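Local structure of protein BA_2500 (Bacillus anthracis, 4GUC) at residues I53-Q58 with Y72-D77; F40-Y45 with G85-P90; D9-Q14 with E108-G113. The protein is of unknown function but belongs to the DUF5065 family, in the E-set clan of immunoglobulin-like beta-sandwich domains. One frame throughout, in Å; residues are numbered along the deposited sequence. Where two conformers were deposited one is given.

In the fold
Along the chain, interaction 3 joins the outermost segments, interaction 2 lies within that span, and interaction 1 is innermost. Interaction 1 pairs strands 53-59 and 69-76 as a hairpin of the six-stranded mixed sheet. Interaction 2 pairs strands 39-45 and 84-90, a two-stranded antiparallel sheet. Interaction 3 joins the loop before helix 16-22 to strand 109-119, itself a strand of the larger sheet. The hairpin touches both others: Val54 and Ile75 meet Phe87 and Thr89, with centres about 10 Å apart, and Lys55 and Tyr57 meet Asp9, at about 11 Å. Interactions 2 and 3 are about 17 Å apart between centres. Loop 9-14 lies against the sheet, with Trp11 on Ile53 and Tyr57.

Interaction 1: residues I53-Q58 with Y72-D77; sequences IVKIYQ and YKTIYD
This contact is a beta hairpin, and a classic beta bulge interrupts its antiparallel pairing. Tyr72 and Lys73 both face Ile56, and Ile56 O accepts from both backbone nitrogens. The bond from Tyr72 N is 2.8 Å; that from Lys73 N to the same Ile56 O is longer, at 3.3 Å. Ile56 N in turn donates to Lys73 O at 3.0 Å. Next come Lys55 with Thr74, a non-hydrogen-bonded pair, and Val54 with Ile75, a hydrogen-bonded one. Ile75 N reaches Val54 O at 2.7 Å. One face carries Val54, Ile56, Ile75 and Lys73, whose end leads away. The Ile75 CD1 methyl lies 4.1 Å from Ile56 CD1, and the two side chains pass at a slant. Phe87 and Thr89 of strand 84-90 cover this face. On the other face Ile53 runs alongside Tyr76, with Ile53 CD1 3.7 Å from Tyr76 CE1. Ile53 CG2 is anti to its backbone N (chi1 -62° for CG1), which sets this methyl against Thr74 CG2 at 3.7 Å. At the far end Gln58 CB lies 3.6 Å from Tyr72 CE1. Tyr72 OH is hydrogen-bonded to Asn96. Lys55 sends its extended chain past Thr74 to a salt bridge with Asp9. The hairpin thus has a largely apolar side and a mixed side, where Asp9 probably offsets the charge of a buried lysine.

Interaction 2: residues F40-Y45 with G85-P90; sequences FDVTIY and GRFVTP
Asp41 and Arg86 both start with CG anti to the backbone N (chi1 -177° and -179°), and the arginine chain stays extended as far as NE. This brings carboxylate and guanidinium together across an antiparallel pair of strands. Arg86 grips side-on. NE binds Asp41 OD1 at 3.2 Å, and NH2 binds Asp41 OD2 at 3.0 Å. Both oxygens are met on their syn side and lie in the guanidinium plane, whose tilt to the carboxylate is 25°. Two nearly linear bonds keep these exposed groups from turning against each other. Val88 stands beside Asp41 there, and the OG1 of Thr43 lies near the Arg86 CG methylene. The backbones are in regular register. Phe40 with Thr89, Val42 with Phe87 and Ile44 with Gly85 are hydrogen-bonded pairs, each with two N-H to O bonds. Asp41 with Val88 and Thr43 with Arg86 are the non-hydrogen-bonded pairs between them.

The opposite face, with Phe40, Val42, Ile44, Phe87 and Thr89, is largely apolar and buried. Phe87 has its ring edge toward Val42 CG2, a methyl that lies 3.9 Å from Phe87 CB. Ile44 crosses Phe87 at about a right angle, with its CD1 4.1 Å from Phe87 CD2. Phe40, Phe87 and Thr89 also reach Ile75 of strand 69-76, so this face packs on the larger sheet. The Phe87 ring lies close against Gly85, on the side where a side chain would otherwise point. At the other end the Phe40 CB lies 4.1 Å from the Thr89 CG2 methyl.

Interaction 3: residues D9-Q14 with E108-G113; sequences DTWRWQ and ENYYYG
Tyr110 forms an aromatic cluster with Trp11 and Trp13, lined by Arg12, and this is the tight part of the contact. Tyr110 CE1 sits over one face of the Trp11 indole, toward its rim, and is 3.8 Å from Trp11 CG. The two rings are oblique, with planes at 59°. Trp13 comes to the face of Tyr110 with its edge, in an offset edge-to-face pair whose planes are at 70°. Arg12 CB closes on Tyr110 CE2 at 3.7 Å. The phenol oxygen is also held: Arg12 N donates to Tyr110 OH at 3.2 Å. Tyr110 CG is anti to its carbonyl carbon (chi1 -66°), and the ring extends from there to the loop backbone. An Asx turn shapes this loop, since Asp9 OD2 accepts from Trp11 N.

The loose side lies at Glu108, where water carries the contact. In the given conformer of Arg12, one of two, NH2 stays 4.5 Å from Glu108 OE1, beyond a salt bridge. Two waters tentatively bridge Arg12 to Glu108 there. One takes a bond from Arg12 NH2 and donates to Glu108 O; the other also donates to Glu108 O, with a weak bond from Arg12 NE.

Trp11 also packs on strands 53-59 and 98-106, and Lys55 makes a cation-pi contact with it. Trp13 touches Leu18 and Asn22 of helix 16-22, and Tyr110 also rests on Lys105 of strand 98-106.

Interaction 1: residues I53-Q58 with Y72-D77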
loop_
_atom_site.group_PDB
_atom_site.type_symbol
_atom_site.label_atom_id
_atom_site.label_comp_id
_atom_site.label_asym_id
_atom_site.label_seq_id
_atom_site.Cartn_x
_atom_site.Cartn_y
_atom_site.Cartn_z
ATOM N N ILE A 53 -3.283 8.619 3.007
ATOM C CA ILE A 53 -3.967 7.361 3.324
ATOM C C ILE A 53 -3.139 6.280 2.625
ATOM O O ILE A 53 -2.699 6.463 1.482
ATOM C CB ILE A 53 -5.413 7.317 2.763
ATOM C CG1 ILE A 53 -6.282 8.430 3.395
ATOM C CG2 ILE A 53 -6.056 5.935 2.987
ATOM C CD1 ILE A 53 -7.662 8.502 2.773
ATOM N N VAL A 54 -2.947 5.150 3.299
ATOM C CA VAL A 54 -2.205 4.030 2.720
ATOM C C VAL A 54 -3.104 2.797 2.572
ATOM O O VAL A 54 -3.915 2.505 3.450
ATOM C CB VAL A 54 -0.990 3.641 3.605
ATOM C CG1 VAL A 54 -0.391 2.264 3.185
ATOM C CG2 VAL A 54 0.032 4.746 3.622
ATOM N N LYS A 55 -3.031 2.125 1.439
ATOM C CA LYS A 55 -3.733 0.893 1.222
ATOM C C LYS A 55 -2.730 -0.210 0.912
ATOM O O LYS A 55 -1.687 0.041 0.293
ATOM C CB LYS A 55 -4.673 0.997 0.010
ATOM C CG LYS A 55 -5.946 1.781 0.220
ATOM C CD LYS A 55 -6.764 1.968 -1.037
ATOM C CE LYS A 55 -8.025 2.741 -0.771
ATOM N NZ LYS A 55 -8.712 2.927 -2.097
ATOM N N ILE A 56 -3.028 -1.415 1.384
ATOM C CA ILE A 56 -2.293 -2.620 1.091
ATOM C C ILE A 56 -3.162 -3.402 0.081
ATOM O O ILE A 56 -4.316 -3.719 0.379
ATOM C CB ILE A 56 -1.984 -3.490 2.322
ATOM C CG1 ILE A 56 -1.102 -2.712 3.324
ATOM C CG2 ILE A 56 -1.310 -4.785 1.880
ATOM C CD1 ILE A 56 -0.708 -3.484 4.580
ATOM N N TYR A 57 -2.622 -3.638 -1.110
ATOM C CA TYR A 57 -3.285 -4.408 -2.138
ATOM C C TYR A 57 -2.545 -5.714 -2.397
ATOM O O TYR A 57 -1.318 -5.783 -2.310
ATOM C CB TYR A 57 -3.247 -3.683 -3.485
ATOM C CG TYR A 57 -3.986 -2.358 -3.641
ATOM C CD1 TYR A 57 -5.273 -2.320 -4.165
ATOM C CD2 TYR A 57 -3.382 -1.141 -3.359
ATOM C CE1 TYR A 57 -5.945 -1.116 -4.375
ATOM C CE2 TYR A 57 -4.042 0.057 -3.556
ATOM C CZ TYR A 57 -5.311 0.076 -4.084
ATOM O OH TYR A 57 -5.879 1.304 -4.289
ATOM N N GLN A 58 -3.290 -6.761 -2.748
ATOM C CA GLN A 58 -2.712 -8.016 -3.144
ATOM C C GLN A 58 -2.604 -7.982 -4.684
ATOM O O GLN A 58 -3.486 -7.479 -5.383
ATOM C CB GLN A 58 -3.609 -9.195 -2.749
ATOM C CG GLN A 58 -3.018 -10.530 -3.095
ATOM C CD GLN A 58 -3.995 -11.674 -2.900
ATOM O OE1 GLN A 58 -4.663 -12.055 -3.862
ATOM N NE2 GLN A 58 -4.183 -12.111 -1.681
ATOM N N TYR A 72 -6.802 -5.034 0.317
ATOM C CA TYR A 72 -6.907 -5.834 1.542
ATOM C C TYR A 72 -7.069 -4.966 2.778
ATOM O O TYR A 72 -7.655 -5.415 3.773
ATOM C CB TYR A 72 -5.717 -6.815 1.714
ATOM C CG TYR A 72 -6.013 -8.176 1.123
ATOM C CD1 TYR A 72 -6.253 -8.336 -0.238
ATOM C CD2 TYR A 72 -6.041 -9.306 1.930
ATOM C CE1 TYR A 72 -6.565 -9.577 -0.773
ATOM C CE2 TYR A 72 -6.313 -10.567 1.392
ATOM C CZ TYR A 72 -6.569 -10.691 0.050
ATOM O OH TYR A 72 -6.855 -11.938 -0.501
ATOM N N LYS A 73 -6.543 -3.750 2.766
ATOM C CA LYS A 73 -6.649 -2.891 3.946
ATOM C C LYS A 73 -6.479 -1.439 3.603
ATOM O O LYS A 73 -5.678 -1.110 2.731
ATOM C CB LYS A 73 -5.548 -3.258 4.952
ATOM C CG LYS A 73 -5.765 -2.774 6.380
ATOM C CD LYS A 73 -6.926 -3.514 7.045
ATOM C CE LYS A 73 -7.205 -3.038 8.455
ATOM N NZ LYS A 73 -8.319 -3.847 9.059
ATOM N N THR A 74 -7.217 -0.564 4.294
ATOM C CA THR A 74 -7.109 0.904 4.153
ATOM C C THR A 74 -6.602 1.327 5.535
ATOM O O THR A 74 -7.194 0.975 6.570
ATOM C CB THR A 74 -8.439 1.589 3.840
ATOM O OG1 THR A 74 -8.930 1.061 2.611
ATOM C CG2 THR A 74 -8.218 3.079 3.720
ATOM N N ILE A 75 -5.510 2.076 5.570
ATOM C CA ILE A 75 -4.884 2.494 6.818
ATOM C C ILE A 75 -4.820 4.023 6.911
ATOM O O ILE A 75 -4.293 4.720 6.015
ATOM C CB ILE A 75 -3.433 1.958 6.904
ATOM C CG1 ILE A 75 -3.325 0.477 6.493
ATOM C CG2 ILE A 75 -2.862 2.203 8.308
ATOM C CD1 ILE A 75 -1.862 -0.071 6.490
ATOM N N TYR A 76 -5.364 4.573 7.990
ATOM C CA TYR A 76 -5.319 6.020 8.231
ATOM C C TYR A 76 -4.142 6.396 9.096
ATOM O O TYR A 76 -3.566 5.559 9.767
ATOM C CB TYR A 76 -6.638 6.526 8.817
ATOM C CG TYR A 76 -7.725 6.573 7.765
ATOM C CD1 TYR A 76 -7.998 7.767 7.107
ATOM C CD2 TYR A 76 -8.423 5.448 7.399
ATOM C CE1 TYR A 76 -8.965 7.844 6.136
ATOM C CE2 TYR A 76 -9.411 5.509 6.404
ATOM C CZ TYR A 76 -9.658 6.716 5.782
ATOM O OH TYR A 76 -10.624 6.825 4.801
ATOM N N ASP A 77 -3.744 7.658 9.019
ATOM C CA ASP A 77 -2.643 8.195 9.801
ATOM C C ASP A 77 -3.044 8.181 11.279
ATOM O O ASP A 77 -4.014 8.842 11.647
ATOM C CB ASP A 77 -2.360 9.631 9.327
ATOM C CG ASP A 77 -1.489 10.431 10.277
ATOM O OD1 ASP A 77 -0.641 9.922 11.015
ATOM O OD2 ASP A 77 -1.659 11.674 10.253
#

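Interaction 2: residues F40-Y45 with G85-P90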
loop_
_atom_site.group_PDB
_atom_site.type_symbol
_atom_site.label_atom_id
_atom_site.label_comp_id
_atom_site.label_asym_id
_atom_site.label_seq_id
_atom_site.Cartn_x
_atom_site.Cartn_y
_atom_site.Cartn_z
ATOM N N PHE A 40 2.966 -4.007 9.999
ATOM C CA PHE A 40 3.348 -3.017 8.976
ATOM C C PHE A 40 3.331 -1.714 9.767
ATOM O O PHE A 40 2.314 -1.385 10.355
ATOM C CB PHE A 40 2.302 -3.025 7.859
ATOM C CG PHE A 40 2.491 -1.977 6.815
ATOM C CD1 PHE A 40 3.201 -2.232 5.647
ATOM C CD2 PHE A 40 1.953 -0.719 6.995
ATOM C CE1 PHE A 40 3.368 -1.248 4.671
ATOM C CE2 PHE A 40 2.112 0.266 6.008
ATOM C CZ PHE A 40 2.814 -0.017 4.850
ATOM N N ASP A 41 4.433 -0.955 9.777
ATOM C CA ASP A 41 4.471 0.289 10.567
ATOM C C ASP A 41 5.472 1.219 9.916
ATOM O O ASP A 41 6.679 0.982 9.979
ATOM C CB ASP A 41 4.805 -0.085 12.022
ATOM C CG ASP A 41 4.808 1.101 13.010
ATOM O OD1 ASP A 41 4.704 2.284 12.621
ATOM O OD2 ASP A 41 4.902 0.825 14.249
ATOM N N VAL A 42 4.953 2.254 9.271
ATOM C CA VAL A 42 5.762 3.240 8.562
ATOM C C VAL A 42 5.437 4.678 8.924
ATOM O O VAL A 42 4.293 5.002 9.223
ATOM C CB VAL A 42 5.597 3.063 7.021
ATOM C CG1 VAL A 42 5.956 1.600 6.618
ATOM C CG2 VAL A 42 4.190 3.360 6.555
ATOM N N THR A 43 6.440 5.553 8.857
ATOM C CA THR A 43 6.273 7.003 9.116
ATOM C C THR A 43 6.767 7.694 7.840
ATOM O O THR A 43 7.904 7.453 7.412
ATOM C CB THR A 43 7.006 7.500 10.361
ATOM O OG1 THR A 43 6.417 6.886 11.510
ATOM C CG2 THR A 43 6.871 9.035 10.500
ATOM N N ILE A 44 5.964 8.596 7.287
ATOM C CA ILE A 44 6.245 9.246 6.014
ATOM C C ILE A 44 5.957 10.730 6.033
ATOM O O ILE A 44 4.927 11.155 6.597
ATOM C CB ILE A 44 5.252 8.628 4.953
ATOM C CG1 ILE A 44 5.317 7.090 4.968
ATOM C CG2 ILE A 44 5.553 9.165 3.580
ATOM C CD1 ILE A 44 4.323 6.387 4.060
ATOM N N TYR A 45 6.834 11.545 5.453
ATOM C CA TYR A 45 6.573 12.976 5.341
ATOM C C TYR A 45 5.417 13.183 4.352
ATOM O O TYR A 45 5.506 12.717 3.201
ATOM C CB TYR A 45 7.800 13.744 4.851
ATOM C CG TYR A 45 7.495 15.187 4.480
ATOM C CD1 TYR A 45 7.171 16.132 5.465
ATOM C CD2 TYR A 45 7.569 15.636 3.148
ATOM C CE1 TYR A 45 6.907 17.414 5.167
ATOM C CE2 TYR A 45 7.311 16.950 2.843
ATOM C CZ TYR A 45 6.994 17.854 3.857
ATOM O OH TYR A 45 6.751 19.194 3.542
ATOM N N GLY A 85 2.806 11.334 8.482
ATOM C CA GLY A 85 1.783 10.322 8.725
ATOM C C GLY A 85 2.400 9.041 9.239
ATOM O O GLY A 85 3.492 8.657 8.795
ATOM N N ARG A 86 1.719 8.365 10.169
ATOM C CA ARG A 86 2.181 7.070 10.692
ATOM C C ARG A 86 1.066 6.087 10.311
ATOM O O ARG A 86 -0.084 6.310 10.644
ATOM C CB ARG A 86 2.395 7.069 12.200
ATOM C CG ARG A 86 2.897 5.741 12.686
ATOM C CD ARG A 86 2.922 5.680 14.173
ATOM N NE ARG A 86 3.371 4.365 14.614
ATOM C CZ ARG A 86 3.283 3.945 15.874
ATOM N NH1 ARG A 86 2.733 4.728 16.783
ATOM N NH2 ARG A 86 3.699 2.724 16.196
ATOM N N PHE A 87 1.435 5.001 9.629
ATOM C CA PHE A 87 0.481 3.984 9.130
ATOM C C PHE A 87 0.867 2.630 9.706
ATOM O O PHE A 87 1.937 2.106 9.386
ATOM C CB PHE A 87 0.472 4.008 7.589
ATOM C CG PHE A 87 0.181 5.398 7.021
ATOM C CD1 PHE A 87 -1.130 5.860 6.879
ATOM C CD2 PHE A 87 1.198 6.268 6.709
ATOM C CE1 PHE A 87 -1.388 7.115 6.427
ATOM C CE2 PHE A 87 0.921 7.556 6.247
ATOM C CZ PHE A 87 -0.358 7.986 6.106
ATOM N N VAL A 88 -0.013 2.098 10.551
ATOM C CA VAL A 88 0.253 0.863 11.275
ATOM C C VAL A 88 -0.870 -0.155 11.162
ATOM O O VAL A 88 -2.043 0.191 11.357
ATOM C CB VAL A 88 0.389 1.202 12.815
ATOM C CG1 VAL A 88 0.753 -0.051 13.614
ATOM C CG2 VAL A 88 1.442 2.272 13.055
ATOM N N THR A 89 -0.550 -1.395 10.808
ATOM C CA THR A 89 -1.603 -2.403 10.768
ATOM C C THR A 89 -0.963 -3.791 10.972
ATOM O O THR A 89 0.126 -4.039 10.461
ATOM C CB THR A 89 -2.435 -2.318 9.453
ATOM O OG1 THR A 89 -3.723 -2.892 9.644
ATOM C CG2 THR A 89 -1.744 -3.001 8.284
ATOM N N PRO A 90 -1.633 -4.706 11.723
ATOM C CA PRO A 90 -1.066 -6.031 11.925
ATOM C C PRO A 90 -1.198 -6.945 10.715
ATOM O O PRO A 90 -2.222 -6.899 10.006
ATOM C CB PRO A 90 -1.912 -6.609 13.074
ATOM C CG PRO A 90 -3.194 -5.899 12.982
ATOM C CD PRO A 90 -2.892 -4.516 12.454
#

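Interaction 3: residues D9-Q14 with E108-G113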
loop_
_atom_site.group_PDB
_atom_site.type_symbol
_atom_site.label_atom_id
_atom_site.label_comp_id
_atom_site.label_asym_id
_atom_site.label_seq_id
_atom_site.Cartn_x
_atom_site.Cartn_y
_atom_site.Cartn_z
ATOM N N ASP A 9 -12.486 -0.578 -6.118
ATOM C CA ASP A 9 -11.597 0.397 -5.506
ATOM C C ASP A 9 -11.626 1.675 -6.365
ATOM O O ASP A 9 -11.816 1.585 -7.579
ATOM C CB ASP A 9 -10.173 -0.149 -5.455
ATOM C CG ASP A 9 -9.253 0.718 -4.590
ATOM O OD1 ASP A 9 -9.356 0.599 -3.332
ATOM O OD2 ASP A 9 -8.412 1.466 -5.150
ATOM N N THR A 10 -11.413 2.839 -5.749
ATOM C CA THR A 10 -11.474 4.124 -6.448
ATOM C C THR A 10 -10.168 4.785 -6.886
ATOM O O THR A 10 -10.168 5.779 -7.636
ATOM C CB THR A 10 -12.136 5.204 -5.517
ATOM O OG1 THR A 10 -11.348 5.387 -4.332
ATOM C CG2 THR A 10 -13.540 4.832 -5.121
ATOM N N TRP A 11 -9.046 4.240 -6.446
ATOM C CA TRP A 11 -7.744 4.840 -6.760
ATOM C C TRP A 11 -7.406 4.724 -8.243
ATOM O O TRP A 11 -7.871 3.835 -8.945
ATOM C CB TRP A 11 -6.704 4.367 -5.764
ATOM C CG TRP A 11 -6.885 5.015 -4.411
ATOM C CD1 TRP A 11 -7.988 5.667 -3.914
ATOM C CD2 TRP A 11 -5.982 4.873 -3.313
ATOM N NE1 TRP A 11 -7.775 6.027 -2.599
ATOM C CE2 TRP A 11 -6.548 5.551 -2.204
ATOM C CE3 TRP A 11 -4.712 4.315 -3.179
ATOM C CZ2 TRP A 11 -5.886 5.639 -0.970
ATOM C CZ3 TRP A 11 -4.088 4.384 -1.952
ATOM C CH2 TRP A 11 -4.669 5.041 -0.882
ATOM N N ARG A 12 -6.553 5.616 -8.710
ATOM C CA ARG A 12 -6.242 5.665 -10.126
ATOM C C ARG A 12 -5.588 4.428 -10.758
ATOM O O ARG A 12 -6.019 3.999 -11.829
ATOM C CB ARG A 12 -5.413 6.916 -10.420
ATOM C CG ARG A 12 -5.321 7.218 -11.918
ATOM C CD ARG A 12 -4.602 8.528 -12.201
ATOM N NE ARG A 12 -5.240 9.654 -11.527
ATOM C CZ ARG A 12 -6.238 10.381 -12.029
ATOM N NH1 ARG A 12 -6.731 10.121 -13.227
ATOM N NH2 ARG A 12 -6.732 11.386 -11.328
ATOM N N TRP A 13 -4.582 3.857 -10.108
ATOM C CA TRP A 13 -3.864 2.702 -10.653
ATOM C C TRP A 13 -4.279 1.400 -9.984
ATOM O O TRP A 13 -3.981 1.169 -8.807
ATOM C CB TRP A 13 -2.366 2.937 -10.483
ATOM C CG TRP A 13 -1.928 4.276 -10.968
ATOM C CD1 TRP A 13 -1.407 5.291 -10.212
ATOM C CD2 TRP A 13 -2.067 4.793 -12.295
ATOM N NE1 TRP A 13 -1.151 6.381 -11.006
ATOM C CE2 TRP A 13 -1.554 6.101 -12.287
ATOM C CE3 TRP A 13 -2.542 4.261 -13.502
ATOM C CZ2 TRP A 13 -1.520 6.895 -13.441
ATOM C CZ3 TRP A 13 -2.502 5.045 -14.654
ATOM C CH2 TRP A 13 -1.999 6.352 -14.612
ATOM N N GLN A 14 -4.899 0.506 -10.748
ATOM C CA GLN A 14 -5.354 -0.773 -10.199
ATOM C C GLN A 14 -4.667 -1.943 -10.879
ATOM O O GLN A 14 -5.133 -3.071 -10.816
ATOM C CB GLN A 14 -6.859 -0.919 -10.389
ATOM C CG GLN A 14 -7.698 0.227 -9.845
ATOM C CD GLN A 14 -7.735 0.287 -8.372
ATOM O OE1 GLN A 14 -7.620 -0.727 -7.688
ATOM N NE2 GLN A 14 -7.947 1.479 -7.853
ATOM N N GLU A 108 -3.682 14.560 -5.129
ATOM C CA GLU A 108 -3.903 13.921 -6.424
ATOM C C GLU A 108 -2.742 13.005 -6.819
ATOM O O GLU A 108 -2.767 12.414 -7.906
ATOM C CB GLU A 108 -3.995 15.005 -7.511
ATOM C CG GLU A 108 -5.090 16.029 -7.359
ATOM C CD GLU A 108 -6.480 15.477 -7.618
ATOM O OE1 GLU A 108 -6.594 14.250 -7.872
ATOM O OE2 GLU A 108 -7.452 16.280 -7.610
ATOM N N ASN A 109 -1.739 12.852 -5.951
ATOM C CA ASN A 109 -0.556 12.062 -6.267
ATOM C C ASN A 109 -0.508 10.722 -5.564
ATOM O O ASN A 109 -1.082 10.533 -4.491
ATOM C CB ASN A 109 0.681 12.897 -5.903
ATOM C CG ASN A 109 0.770 14.203 -6.707
ATOM O OD1 ASN A 109 0.420 14.251 -7.893
ATOM N ND2 ASN A 109 1.197 15.268 -6.050
ATOM N N TYR A 110 0.223 9.795 -6.162
ATOM C CA TYR A 110 0.367 8.454 -5.641
ATOM C C TYR A 110 1.823 8.057 -5.467
ATOM O O TYR A 110 2.668 8.417 -6.284
ATOM C CB TYR A 110 -0.316 7.437 -6.539
ATOM C CG TYR A 110 -1.822 7.600 -6.580
ATOM C CD1 TYR A 110 -2.635 6.953 -5.676
ATOM C CD2 TYR A 110 -2.426 8.392 -7.531
ATOM C CE1 TYR A 110 -4.008 7.078 -5.739
ATOM C CE2 TYR A 110 -3.781 8.550 -7.576
ATOM C CZ TYR A 110 -4.572 7.888 -6.652
ATOM O OH TYR A 110 -5.955 7.991 -6.709
ATOM N N TYR A 111 2.058 7.283 -4.413
ATOM C CA TYR A 111 3.365 6.763 -4.003
ATOM C C TYR A 111 3.283 5.291 -3.686
ATOM O O TYR A 111 2.180 4.811 -3.354
ATOM C CB TYR A 111 3.833 7.515 -2.751
ATOM C CG TYR A 111 3.862 9.011 -2.978
ATOM C CD1 TYR A 111 5.003 9.631 -3.438
ATOM C CD2 TYR A 111 2.724 9.796 -2.780
ATOM C CE1 TYR A 111 5.020 11.024 -3.710
ATOM C CE2 TYR A 111 2.729 11.160 -3.038
ATOM C CZ TYR A 111 3.871 11.765 -3.484
ATOM O OH TYR A 111 3.855 13.139 -3.724
ATOM N N TYR A 112 4.365 4.532 -3.838
ATOM C CA TYR A 112 4.301 3.106 -3.523
ATOM C C TYR A 112 5.649 2.635 -3.025
ATOM O O TYR A 112 6.645 3.340 -3.186
ATOM C CB TYR A 112 3.791 2.300 -4.724
ATOM C CG TYR A 112 4.772 2.108 -5.839
ATOM C CD1 TYR A 112 5.133 0.826 -6.298
ATOM C CD2 TYR A 112 5.388 3.199 -6.448
ATOM C CE1 TYR A 112 6.077 0.662 -7.316
ATOM C CE2 TYR A 112 6.301 3.029 -7.459
ATOM C CZ TYR A 112 6.667 1.765 -7.875
ATOM O OH TYR A 112 7.592 1.664 -8.891
ATOM N N GLY A 113 5.686 1.454 -2.416
ATOM C CA GLY A 113 6.917 0.891 -1.872
ATOM C C GLY A 113 7.428 -0.353 -2.582
ATOM O O GLY A 113 8.374 -0.997 -2.100
HETATM O O HOH W 1 -5.844 11.934 -8.586
HETATM O O HOH W 2 -2.758 10.993 -10.336
#